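Local coordinates for protein amidohydrolase (Thermotoga maritima, PDB 3OOQ) that probably hydrolyses cyclic amide bonds as a member of the amidohydrolase family, with an allantoinase-like activity that remains tentative, at residues F[61-66]-F[302-308]; F[120-124]-F[157-162]; F[125-131]-F[145-151]; F[316-320]-F[368-372]. All coordinates share one frame; numbering follows the deposited sequence.

Interaction 1: residues F[61-66]-F[302-308]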
loop_
_atom_site.group_PDB
_atom_site.type_symbol
_atom_site.label_atom_id
_atom_site.label_comp_id
_atom_site.label_asym_id
_atom_site.label_seq_id
_atom_site.Cartn_x
_atom_site.Cartn_y
_atom_site.Cartn_z
ATOM N N ASP F 61 35.513 -25.346 -7.600
ATOM C CA ASP F 61 34.471 -24.572 -8.254
ATOM C C ASP F 61 34.760 -23.093 -8.125
ATOM O O ASP F 61 34.743 -22.539 -7.020
ATOM C CB ASP F 61 33.090 -24.879 -7.678
ATOM C CG ASP F 61 31.976 -24.448 -8.607
ATOM O OD1 ASP F 61 31.997 -23.296 -9.079
ATOM O OD2 ASP F 61 31.078 -25.264 -8.883
ATOM N N ALA F 62 35.024 -22.457 -9.258
ATOM C CA ALA F 62 35.428 -21.057 -9.247
ATOM C C ALA F 62 34.310 -20.032 -8.916
ATOM O O ALA F 62 34.593 -18.859 -8.776
ATOM C CB ALA F 62 36.098 -20.708 -10.555
ATOM N N HIS F 63 33.062 -20.473 -8.750
ATOM C CA HIS F 63 31.958 -19.530 -8.480
ATOM C C HIS F 63 30.805 -20.257 -7.811
ATOM O O HIS F 63 30.097 -21.031 -8.454
ATOM C CB HIS F 63 31.487 -18.857 -9.778
ATOM C CG HIS F 63 30.496 -17.748 -9.571
ATOM N ND1 HIS F 63 29.203 -17.972 -9.138
ATOM C CD2 HIS F 63 30.615 -16.406 -9.723
ATOM C CE1 HIS F 63 28.562 -16.821 -9.057
ATOM N NE2 HIS F 63 29.394 -15.855 -9.399
ATOM N N SER F 64 30.606 -19.994 -6.521
ATOM C CA SER F 64 29.641 -20.776 -5.753
ATOM C C SER F 64 28.922 -19.970 -4.686
ATOM O O SER F 64 29.468 -19.006 -4.137
ATOM C CB SER F 64 30.361 -21.946 -5.067
ATOM O OG SER F 64 29.434 -22.939 -4.687
ATOM N N HIS F 65 27.720 -20.415 -4.344
ATOM C CA HIS F 65 27.027 -19.857 -3.193
ATOM C C HIS F 65 26.799 -20.886 -2.082
ATOM O O HIS F 65 26.043 -20.639 -1.162
ATOM C CB HIS F 65 25.735 -19.161 -3.627
ATOM C CG HIS F 65 25.904 -18.304 -4.845
ATOM N ND1 HIS F 65 26.646 -17.142 -4.840
ATOM C CD2 HIS F 65 25.463 -18.463 -6.117
ATOM C CE1 HIS F 65 26.632 -16.603 -6.047
ATOM N NE2 HIS F 65 25.923 -17.385 -6.844
ATOM N N ILE F 66 27.501 -22.020 -2.142
ATOM C CA ILE F 66 27.429 -23.014 -1.066
ATOM C C ILE F 66 27.749 -22.353 0.271
ATOM O O ILE F 66 28.585 -21.449 0.347
ATOM C CB ILE F 66 28.328 -24.253 -1.332
ATOM C CG1 ILE F 66 27.945 -25.405 -0.384
ATOM C CG2 ILE F 66 29.844 -23.888 -1.222
ATOM C CD1 ILE F 66 28.274 -26.798 -0.910
ATOM N N ALA F 302 36.688 -22.137 -16.789
ATOM C CA ALA F 302 36.390 -23.093 -15.730
ATOM C C ALA F 302 34.900 -23.376 -15.784
ATOM O O ALA F 302 34.121 -22.596 -16.356
ATOM C CB ALA F 302 36.747 -22.544 -14.356
ATOM N N LEU F 303 34.511 -24.489 -15.187
ATOM C CA LEU F 303 33.110 -24.865 -15.116
ATOM C C LEU F 303 32.567 -24.761 -13.687
ATOM O O LEU F 303 33.114 -25.386 -12.766
ATOM C CB LEU F 303 32.908 -26.274 -15.673
ATOM C CG LEU F 303 31.493 -26.868 -15.670
ATOM C CD1 LEU F 303 30.501 -26.032 -16.501
ATOM C CD2 LEU F 303 31.532 -28.312 -16.164
HETATM N N MSE F 304 31.475 -24.002 -13.527
HETATM C CA MSE F 304 30.771 -23.870 -12.244
HETATM C C MSE F 304 29.435 -24.605 -12.245
HETATM O O MSE F 304 28.821 -24.793 -13.294
HETATM C CB MSE F 304 30.515 -22.389 -11.899
HETATM C CG MSE F 304 29.441 -21.716 -12.764
HETATM SE SE MSE F 304 28.803 -20.054 -11.981
HETATM C CE MSE F 304 29.913 -18.810 -13.032
ATOM N N CYS F 305 28.985 -24.983 -11.049
ATOM C CA CYS F 305 27.610 -25.414 -10.831
ATOM C C CYS F 305 26.703 -24.221 -10.547
ATOM O O CYS F 305 25.472 -24.341 -10.621
ATOM C CB CYS F 305 27.552 -26.377 -9.640
ATOM S SG CYS F 305 28.219 -28.003 -10.031
ATOM N N ASP F 306 27.314 -23.081 -10.219
ATOM C CA ASP F 306 26.590 -21.933 -9.633
ATOM C C ASP F 306 25.694 -22.400 -8.480
ATOM O O ASP F 306 24.549 -21.935 -8.329
ATOM C CB ASP F 306 25.747 -21.217 -10.688
ATOM C CG ASP F 306 25.318 -19.814 -10.257
ATOM O OD1 ASP F 306 25.906 -19.248 -9.316
ATOM O OD2 ASP F 306 24.392 -19.277 -10.885
ATOM N N HIS F 307 26.215 -23.309 -7.662
ATOM C CA HIS F 307 25.436 -23.878 -6.555
ATOM C C HIS F 307 24.744 -22.746 -5.784
ATOM O O HIS F 307 25.418 -21.797 -5.404
ATOM C CB HIS F 307 26.361 -24.687 -5.640
ATOM C CG HIS F 307 25.675 -25.278 -4.450
ATOM N ND1 HIS F 307 25.366 -26.620 -4.363
ATOM C CD2 HIS F 307 25.261 -24.716 -3.290
ATOM C CE1 HIS F 307 24.791 -26.859 -3.195
ATOM N NE2 HIS F 307 24.718 -25.721 -2.525
ATOM N N PRO F 308 23.413 -22.853 -5.508
ATOM C CA PRO F 308 22.484 -23.986 -5.609
ATOM C C PRO F 308 21.755 -24.262 -6.938
ATOM O O PRO F 308 20.949 -25.190 -6.994
ATOM C CB PRO F 308 21.451 -23.668 -4.522
ATOM C CG PRO F 308 21.356 -22.168 -4.570
ATOM C CD PRO F 308 22.808 -21.747 -4.733
HETATM O O HOH W 1 31.566 -27.239 -11.122
HETATM O O HOH W 2 35.177 -24.182 -11.511
HETATM O O HOH W 3 29.286 -23.552 -7.609
#
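Asp-61 meets the backbone of Cys-305 with its carboxylate: Cys-305 N donates to OD2 at 3.0 Å, on the syn lone pair and nearly straight (168°). The other oxygen, OD1, accepts from His-63 N through its anti lone pair, an Asx turn that fixes the carboxylate's rotation. Two residues past His-63, the main chains join directly, His-65 N donating to His-307 O at 2.9 Å in the carbonyl plane. Water widens this polar seam: one molecule donates to both Asp-61 OD2 and Leu-303 O, and another links Ala-62 N to Leu-303 O. An alanine in place of Asp-61 would probably leave Cys-305 N and His-63 N without their acceptor and loosen the corner of the chain. Two CH-pi contacts join the side chains. Met-304 (selenomethionine) lies alongside His-63, its CE 4.1 Å from the ring centroid and off-centre, while Ile-66 CD1 sits over one face of His-307, 4.2 Å from the centroid. His-63, His-65 and Asp-306 are placed consistently with the metal-binding HxH and aspartate of amidohydrolases; His-63 NE2 bonds Lys-151 NZ. The contact lies between the ends of strands 54-64 and 301-303, with helix 103-108 against Ile-66 and helix 315-321 against Leu-303 and Cys-305.

Interaction 2: residues F[120-124]-F[157-162]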
loop_
_atom_site.group_PDB
_atom_site.type_symbol
_atom_site.label_atom_id
_atom_site.label_comp_id
_atom_site.label_asym_id
_atom_site.label_seq_id
_atom_site.Cartn_x
_atom_site.Cartn_y
_atom_site.Cartn_z
ATOM N N GLY F 120 25.661 -13.238 -4.933
ATOM C CA GLY F 120 24.925 -13.461 -6.172
ATOM C C GLY F 120 24.906 -12.238 -7.094
ATOM O O GLY F 120 25.794 -11.374 -7.046
ATOM N N SER F 121 23.882 -12.163 -7.931
ATOM C CA SER F 121 23.875 -11.222 -9.041
ATOM C C SER F 121 22.744 -10.184 -8.938
ATOM O O SER F 121 22.330 -9.594 -9.935
ATOM C CB SER F 121 23.750 -12.002 -10.337
ATOM O OG SER F 121 22.534 -12.737 -10.352
ATOM N N ALA F 122 22.247 -9.971 -7.726
ATOM C CA ALA F 122 21.228 -8.952 -7.500
ATOM C C ALA F 122 21.772 -7.549 -7.721
ATOM O O ALA F 122 21.065 -6.688 -8.265
ATOM C CB ALA F 122 20.661 -9.080 -6.084
ATOM N N ASN F 123 23.008 -7.305 -7.280
ATOM C CA ASN F 123 23.558 -5.948 -7.268
ATOM C C ASN F 123 24.542 -5.662 -8.383
ATOM O O ASN F 123 25.391 -6.507 -8.663
ATOM C CB ASN F 123 24.271 -5.660 -5.956
ATOM C CG ASN F 123 23.343 -5.696 -4.762
ATOM O OD1 ASN F 123 22.132 -5.756 -4.915
ATOM N ND2 ASN F 123 23.915 -5.660 -3.568
ATOM N N PRO F 124 24.450 -4.455 -8.991
ATOM C CA PRO F 124 25.510 -4.004 -9.898
ATOM C C PRO F 124 26.892 -4.250 -9.277
ATOM O O PRO F 124 27.769 -4.783 -9.959
ATOM C CB PRO F 124 25.193 -2.521 -10.088
ATOM C CG PRO F 124 23.653 -2.480 -10.077
ATOM C CD PRO F 124 23.276 -3.554 -9.022
ATOM N N ASN F 157 19.202 -9.438 -14.113
ATOM C CA ASN F 157 19.065 -9.563 -12.652
ATOM C C ASN F 157 19.129 -8.222 -11.913
ATOM O O ASN F 157 18.171 -7.864 -11.236
ATOM C CB ASN F 157 20.036 -10.627 -12.053
ATOM C CG ASN F 157 19.717 -12.048 -12.510
ATOM O OD1 ASN F 157 18.722 -12.282 -13.180
ATOM N ND2 ASN F 157 20.586 -13.003 -12.159
ATOM N N PRO F 158 20.231 -7.449 -12.069
ATOM C CA PRO F 158 20.277 -6.176 -11.324
ATOM C C PRO F 158 19.169 -5.160 -11.678
ATOM O O PRO F 158 18.651 -4.496 -10.786
ATOM C CB PRO F 158 21.665 -5.602 -11.664
ATOM C CG PRO F 158 22.071 -6.301 -12.966
ATOM C CD PRO F 158 21.478 -7.686 -12.837
ATOM N N LYS F 159 18.806 -5.042 -12.954
ATOM C CA LYS F 159 17.733 -4.128 -13.326
ATOM C C LYS F 159 16.318 -4.603 -12.915
ATOM O O LYS F 159 15.443 -3.767 -12.720
ATOM C CB LYS F 159 17.783 -3.781 -14.824
ATOM C CG LYS F 159 17.411 -4.917 -15.781
ATOM C CD LYS F 159 17.238 -4.386 -17.240
ATOM C CE LYS F 159 16.830 -5.510 -18.212
ATOM N NZ LYS F 159 16.238 -4.936 -19.460
ATOM N N ARG F 160 16.097 -5.920 -12.808
ATOM C CA ARG F 160 14.834 -6.459 -12.280
ATOM C C ARG F 160 14.733 -6.159 -10.779
ATOM O O ARG F 160 13.724 -5.616 -10.326
ATOM C CB ARG F 160 14.687 -7.970 -12.520
ATOM C CG ARG F 160 13.436 -8.588 -11.854
ATOM C CD ARG F 160 13.414 -10.127 -11.886
ATOM N NE ARG F 160 14.603 -10.726 -11.257
ATOM C CZ ARG F 160 14.764 -10.949 -9.940
ATOM N NH1 ARG F 160 13.806 -10.629 -9.058
ATOM N NH2 ARG F 160 15.900 -11.499 -9.502
ATOM N N VAL F 161 15.781 -6.506 -10.022
ATOM C CA VAL F 161 15.809 -6.240 -8.565
ATOM C C VAL F 161 15.596 -4.754 -8.212
ATOM O O VAL F 161 14.737 -4.406 -7.366
ATOM C CB VAL F 161 17.093 -6.776 -7.879
ATOM C CG1 VAL F 161 17.219 -6.225 -6.464
ATOM C CG2 VAL F 161 17.081 -8.304 -7.830
ATOM N N TYR F 162 16.347 -3.866 -8.857
ATOM C CA TYR F 162 16.185 -2.456 -8.505
ATOM C C TYR F 162 14.979 -1.795 -9.181
ATOM O O TYR F 162 14.324 -0.930 -8.586
ATOM C CB TYR F 162 17.532 -1.681 -8.526
ATOM C CG TYR F 162 18.369 -2.237 -7.399
ATOM C CD1 TYR F 162 18.201 -1.769 -6.079
ATOM C CD2 TYR F 162 19.220 -3.340 -7.610
ATOM C CE1 TYR F 162 18.899 -2.348 -5.011
ATOM C CE2 TYR F 162 19.924 -3.905 -6.552
ATOM C CZ TYR F 162 19.765 -3.407 -5.254
ATOM O OH TYR F 162 20.453 -3.996 -4.196
#
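Ala-122 comes nearest to the helix at Pro-158, their CA atoms 4.8 Å apart, and the Ala-122 carbonyl faces the helical turn, its O 3.2 Å from Pro-158 CA in a CA-H...O contact. Side chains bond at both ends of this approach. At one, Asn-157 ND2 donates to Ser-121 OG over 2.7 Å, with the hydroxyl only 10° out of the amide plane; Ser-121 presents that oxygen by placing OG between its backbone N and carbonyl carbon (chi1 61°). At the other, Tyr-162 OH donates to Asn-123 OD1 over 2.5 Å, coming from above the carbonyl plane, 46° out of it. The same OH also bonds Asp-85 N. Asn-123 OD1 and Ala-122 O both lie at the ring's edge. Beside these bonds, Pro-124 CD packs on Pro-158 CB at 3.7 Å, the two rings pointing opposite ways as they pass. Asn-123 ND2 bonds Glu-82 O and Thr-88 OG1, and Asn-157 OD1 bonds Lys-280 NZ. Each amide therefore uses both its ends, which would restrain it from flipping, and the loop after strand 112-117 is held to helix 156-164 by neutral polar bonds with a proline pair packed beside them.

Interaction 3: residues F[125-131]-F[145-151]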
loop_
_atom_site.group_PDB
_atom_site.type_symbol
_atom_site.label_atom_id
_atom_site.label_comp_id
_atom_site.label_asym_id
_atom_site.label_seq_id
_atom_site.Cartn_x
_atom_site.Cartn_y
_atom_site.Cartn_z
ATOM N N VAL F 125 27.061 -3.891 -7.999
ATOM C CA VAL F 125 28.277 -4.199 -7.227
ATOM C C VAL F 125 27.850 -4.945 -5.971
ATOM O O VAL F 125 27.266 -4.355 -5.060
ATOM C CB VAL F 125 29.101 -2.930 -6.852
ATOM C CG1 VAL F 125 30.451 -3.333 -6.212
ATOM C CG2 VAL F 125 29.374 -2.047 -8.089
ATOM N N GLY F 126 28.138 -6.242 -5.923
ATOM C CA GLY F 126 27.557 -7.127 -4.908
ATOM C C GLY F 126 28.343 -7.409 -3.621
ATOM O O GLY F 126 27.741 -7.675 -2.579
ATOM N N GLY F 127 29.674 -7.360 -3.683
ATOM C CA GLY F 127 30.503 -7.690 -2.518
ATOM C C GLY F 127 31.679 -8.598 -2.834
ATOM O O GLY F 127 31.936 -8.903 -4.000
ATOM N N GLN F 128 32.384 -9.049 -1.799
ATOM C CA GLN F 128 33.657 -9.750 -1.991
ATOM C C GLN F 128 33.530 -11.254 -1.939
ATOM O O GLN F 128 32.797 -11.796 -1.111
ATOM C CB GLN F 128 34.703 -9.296 -0.961
ATOM C CG GLN F 128 34.999 -7.815 -1.027
ATOM C CD GLN F 128 35.513 -7.283 0.283
ATOM O OE1 GLN F 128 36.496 -7.780 0.819
ATOM N NE2 GLN F 128 34.842 -6.270 0.817
ATOM N N GLY F 129 34.262 -11.914 -2.837
ATOM C CA GLY F 129 34.429 -13.357 -2.826
ATOM C C GLY F 129 35.664 -13.754 -2.024
ATOM O O GLY F 129 36.557 -12.931 -1.823
ATOM N N SER F 130 35.678 -15.010 -1.554
ATOM C CA SER F 130 36.804 -15.613 -0.861
ATOM C C SER F 130 36.921 -17.039 -1.346
ATOM O O SER F 130 35.912 -17.673 -1.617
ATOM C CB SER F 130 36.541 -15.663 0.656
ATOM O OG SER F 130 36.592 -14.377 1.248
ATOM N N VAL F 131 38.140 -17.566 -1.434
ATOM C CA VAL F 131 38.330 -18.978 -1.739
ATOM C C VAL F 131 38.488 -19.725 -0.433
ATOM O O VAL F 131 39.276 -19.340 0.427
ATOM C CB VAL F 131 39.576 -19.242 -2.620
ATOM C CG1 VAL F 131 39.670 -20.743 -2.943
ATOM C CG2 VAL F 131 39.535 -18.396 -3.889
ATOM N N LYS F 145 42.106 -17.773 0.392
ATOM C CA LYS F 145 42.416 -16.470 -0.171
ATOM C C LYS F 145 41.237 -15.560 0.065
ATOM O O LYS F 145 40.140 -15.816 -0.432
ATOM C CB LYS F 145 42.698 -16.572 -1.679
ATOM C CG LYS F 145 43.073 -15.253 -2.293
ATOM C CD LYS F 145 43.393 -15.386 -3.764
ATOM C CE LYS F 145 43.736 -14.027 -4.347
ATOM N NZ LYS F 145 43.976 -14.124 -5.805
ATOM N N ASP F 146 41.472 -14.507 0.832
ATOM C CA ASP F 146 40.417 -13.568 1.175
ATOM C C ASP F 146 41.005 -12.175 1.278
ATOM O O ASP F 146 41.969 -11.979 2.030
ATOM C CB ASP F 146 39.805 -13.950 2.515
ATOM C CG ASP F 146 38.824 -12.922 3.013
ATOM O OD1 ASP F 146 37.794 -12.696 2.348
ATOM O OD2 ASP F 146 39.082 -12.339 4.076
ATOM N N PRO F 147 40.448 -11.201 0.527
ATOM C CA PRO F 147 39.399 -11.333 -0.505
ATOM C C PRO F 147 39.979 -11.911 -1.795
ATOM O O PRO F 147 41.183 -11.800 -2.022
ATOM C CB PRO F 147 38.972 -9.883 -0.747
ATOM C CG PRO F 147 40.209 -9.074 -0.433
ATOM C CD PRO F 147 40.844 -9.794 0.739
ATOM N N ALA F 148 39.142 -12.513 -2.632
ATOM C CA ALA F 148 39.616 -13.116 -3.868
ATOM C C ALA F 148 39.106 -12.404 -5.127
ATOM O O ALA F 148 39.603 -12.631 -6.231
ATOM C CB ALA F 148 39.270 -14.593 -3.900
ATOM N N GLY F 149 38.107 -11.549 -4.962
ATOM C CA GLY F 149 37.459 -10.887 -6.089
ATOM C C GLY F 149 36.324 -9.969 -5.639
ATOM O O GLY F 149 35.831 -10.094 -4.518
ATOM N N LEU F 150 35.942 -9.031 -6.503
ATOM C CA LEU F 150 34.796 -8.176 -6.249
ATOM C C LEU F 150 33.724 -8.519 -7.280
ATOM O O LEU F 150 33.917 -8.303 -8.481
ATOM C CB LEU F 150 35.174 -6.689 -6.322
ATOM C CG LEU F 150 34.022 -5.686 -6.065
ATOM C CD1 LEU F 150 33.363 -5.973 -4.724
ATOM C CD2 LEU F 150 34.521 -4.236 -6.104
ATOM N N LYS F 151 32.612 -9.058 -6.803
ATOM C CA LYS F 151 31.476 -9.500 -7.639
ATOM C C LYS F 151 30.680 -8.315 -8.162
ATOM O O LYS F 151 30.356 -7.404 -7.400
ATOM C CB LYS F 151 30.554 -10.411 -6.807
ATOM C CG LYS F 151 29.310 -10.958 -7.510
ATOM C CD LYS F 151 29.655 -11.721 -8.823
ATOM C CE LYS F 151 28.428 -12.340 -9.489
ATOM N NZ LYS F 151 27.844 -13.408 -8.625
#
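Gln-128 and Leu-150 form a non-hydrogen-bonded pair, CA to CA 4.7 Å, where strands 125-133 and 143-153 pair antiparallel within the large mixed sheet of this TIM-barrel-clan amidohydrolase; the axes of 125-131 and 148-151 run at 157° to each other. Backbone bonds hold both ends. Lys-151 N donates to Gly-127 O almost in line with the carbonyl (169°), and Gly-126 N returns a bond to Lys-151 O. Farther on, Gly-129 N reaches Gly-149 O, while Ala-148 N comes from above the plane of the Gly-129 carbonyl.

The close-fitting part is the glycine-rich half. At the backbone angles of Gly-127 a side chain would collide with the carbonyl oxygen of Gly-126, which accounts for the glycine, and Leu-150 CD1 lies 3.3 Å from Gly-127 O. The leucine's CG stands opposite its backbone N (chi1 -180°), and its other branch, CD2, meets Val-125 CG1 at 4.2 Å. Helix 208-217 backs this face through Val-216 on Leu-150 and Val-212 on Gln-128.

The partly exposed side, Lys-145 to Pro-147, is less regular: the chain turns a corner there, with a cis peptide before Pro-147. The long aliphatic chain of Lys-145 leads away from strand 125-131 to put NZ on Leu-344 O, and Asp-146 OD2 forms a salt bridge with Lys-92. Pro-147 runs alongside Gln-128, whose NE2 is taken by Pro-89 O. Bonding resumes at the corner, where Val-131 N meets Lys-145 O at 2.8 Å in the carbonyl plane. Val-131 CG2 rests 3.8 Å from Ala-148 CB.

Interaction 4: residues F[316-320]-F[368-372]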
loop_
_atom_site.group_PDB
_atom_site.type_symbol
_atom_site.label_atom_id
_atom_site.label_comp_id
_atom_site.label_asym_id
_atom_site.label_seq_id
_atom_site.Cartn_x
_atom_site.Cartn_y
_atom_site.Cartn_z
ATOM N N THR F 316 30.483 -33.416 -11.178
ATOM C CA THR F 316 30.949 -34.428 -12.145
ATOM C C THR F 316 29.863 -34.846 -13.109
ATOM O O THR F 316 30.160 -35.299 -14.223
ATOM C CB THR F 316 31.558 -35.697 -11.485
ATOM O OG1 THR F 316 30.571 -36.358 -10.677
ATOM C CG2 THR F 316 32.757 -35.314 -10.625
ATOM N N VAL F 317 28.611 -34.727 -12.669
ATOM C CA VAL F 317 27.465 -35.069 -13.497
ATOM C C VAL F 317 27.328 -34.045 -14.627
ATOM O O VAL F 317 27.143 -34.420 -15.796
ATOM C CB VAL F 317 26.135 -35.157 -12.684
ATOM C CG1 VAL F 317 24.978 -35.567 -13.586
ATOM C CG2 VAL F 317 26.252 -36.147 -11.536
ATOM N N GLN F 318 27.434 -32.764 -14.274
ATOM C CA GLN F 318 27.399 -31.696 -15.264
ATOM C C GLN F 318 28.576 -31.803 -16.252
ATOM O O GLN F 318 28.377 -31.734 -17.463
ATOM C CB GLN F 318 27.420 -30.318 -14.601
ATOM C CG GLN F 318 27.396 -29.209 -15.655
ATOM C CD GLN F 318 27.327 -27.813 -15.089
ATOM O OE1 GLN F 318 26.568 -26.990 -15.597
ATOM N NE2 GLN F 318 28.132 -27.518 -14.060
ATOM N N ALA F 319 29.790 -31.975 -15.735
ATOM C CA ALA F 319 30.966 -32.103 -16.615
ATOM C C ALA F 319 30.805 -33.282 -17.564
ATOM O O ALA F 319 30.854 -33.100 -18.780
ATOM C CB ALA F 319 32.238 -32.222 -15.810
ATOM N N ALA F 320 30.559 -34.475 -17.015
ATOM C CA ALA F 320 30.366 -35.690 -17.827
ATOM C C ALA F 320 29.364 -35.498 -18.959
ATOM O O ALA F 320 29.623 -35.882 -20.091
ATOM C CB ALA F 320 29.966 -36.851 -16.958
ATOM N N PRO F 368 35.411 -40.614 -12.326
ATOM C CA PRO F 368 34.363 -39.685 -11.837
ATOM C C PRO F 368 33.257 -39.378 -12.839
ATOM O O PRO F 368 32.167 -38.974 -12.442
ATOM C CB PRO F 368 35.147 -38.403 -11.526
ATOM C CG PRO F 368 36.535 -38.899 -11.208
ATOM C CD PRO F 368 36.753 -40.026 -12.190
ATOM N N PHE F 369 33.529 -39.559 -14.125
ATOM C CA PHE F 369 32.514 -39.309 -15.154
ATOM C C PHE F 369 31.745 -40.583 -15.457
ATOM O O PHE F 369 30.935 -40.621 -16.380
ATOM C CB PHE F 369 33.136 -38.762 -16.454
ATOM C CG PHE F 369 33.810 -37.412 -16.312
ATOM C CD1 PHE F 369 33.629 -36.626 -15.174
ATOM C CD2 PHE F 369 34.617 -36.910 -17.352
ATOM C CE1 PHE F 369 34.264 -35.376 -15.055
ATOM C CE2 PHE F 369 35.257 -35.673 -17.232
ATOM C CZ PHE F 369 35.059 -34.895 -16.085
ATOM N N ASP F 370 32.036 -41.642 -14.708
ATOM C CA ASP F 370 31.275 -42.874 -14.827
ATOM C C ASP F 370 30.262 -42.800 -13.714
ATOM O O ASP F 370 30.628 -42.688 -12.534
ATOM C CB ASP F 370 32.166 -44.120 -14.684
ATOM C CG ASP F 370 31.403 -45.438 -14.921
ATOM O OD1 ASP F 370 30.188 -45.539 -14.646
ATOM O OD2 ASP F 370 32.041 -46.404 -15.390
HETATM N N MSE F 371 28.990 -42.846 -14.086
HETATM C CA MSE F 371 27.923 -42.633 -13.101
HETATM C C MSE F 371 27.832 -43.764 -12.067
HETATM O O MSE F 371 27.144 -43.629 -11.058
HETATM C CB MSE F 371 26.585 -42.370 -13.783
HETATM C CG MSE F 371 26.542 -41.048 -14.585
HETATM SE SE MSE F 371 26.942 -39.444 -13.490
HETATM C CE MSE F 371 28.802 -39.114 -14.038
ATOM N N LYS F 372 28.560 -44.860 -12.294
ATOM C CA LYS F 372 28.606 -45.913 -11.296
ATOM C C LYS F 372 29.603 -45.599 -10.188
ATOM O O LYS F 372 29.543 -46.186 -9.109
ATOM C CB LYS F 372 28.922 -47.262 -11.939
ATOM C CG LYS F 372 27.792 -47.765 -12.800
ATOM C CD LYS F 372 28.095 -49.133 -13.353
ATOM C CE LYS F 372 26.872 -49.671 -14.065
ATOM N NZ LYS F 372 27.261 -50.591 -15.149
#
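Phe-369 turns one face of its ring to the helix backbone at Ala-320, while its other contacts come in obliquely: Ala-319 CB lies 3.8 Å from CE1 and Thr-316 O lies 3.8 Å from CD1. The ring is brought there by a first torsion that sets CG opposite the carbonyl carbon (chi1 -63°), and its own CB stands 3.7 Å from Ala-320 CB. The small side chains of Ala-319 and Ala-320 let the aromatic group approach the helix closely.

Met-371, a selenomethionine, reaches the same helix by a different route. Its chain bends at chi2 and chi3 (-58° and 102°), which swings SE to within 3.9 Å of Val-317 CG2, the two side chains crossing at about a right angle, and brings CE to 3.9 Å from Ala-320 CB. Ala-320 CB is thus shared by phenylalanine and selenomethionine. Thr-316 also crosses Pro-368 at about a right angle, with CG2 4.0 Å from Pro-368 CB. Its hydroxyl and Pro-368 O both bond Arg-324 of the second subunit, so the polar rim of this apolar contact is completed across the subunit interface.

Replacing Phe-369 by an alanine would probably open a gap beside Ala-319 and Ala-320 and leave the loop held to the helix mainly by Met-371 and Pro-368. The 368-372 loop, between strands 361-364 and 375-380, lies against helix 315-321; helix 329-334 packs on the Phe-369 ring through Leu-332 and Leu-333, and strand 54-64 touches Thr-316 through Phe-59 and Pro-368 through Phe-56.

How the interactions relate
All four contacts are buried. Interaction 1 is the most central, its centre about 6 Å from the centre of the chain, and mixes carboxylate, water and ring contacts. Interaction 3, its centre about 10 Å from that point, is mainly backbone bonding between strands. The centres of interactions 2 and 4 lie about 20 and 19 Å out, with residues meeting neighbouring subunits; there side chains join a loop to a helix, by polar bonds in 2 and apolar packing in 4. Strands 54-64 and 125-133 share one sheet. Lys-151 NZ of interaction 3 bonds His-63 NE2 and, weakly, Gly-120 O of interaction 2. Gln-318 NE2, on the helix of interaction 4, meets Met-304 O of interaction 1.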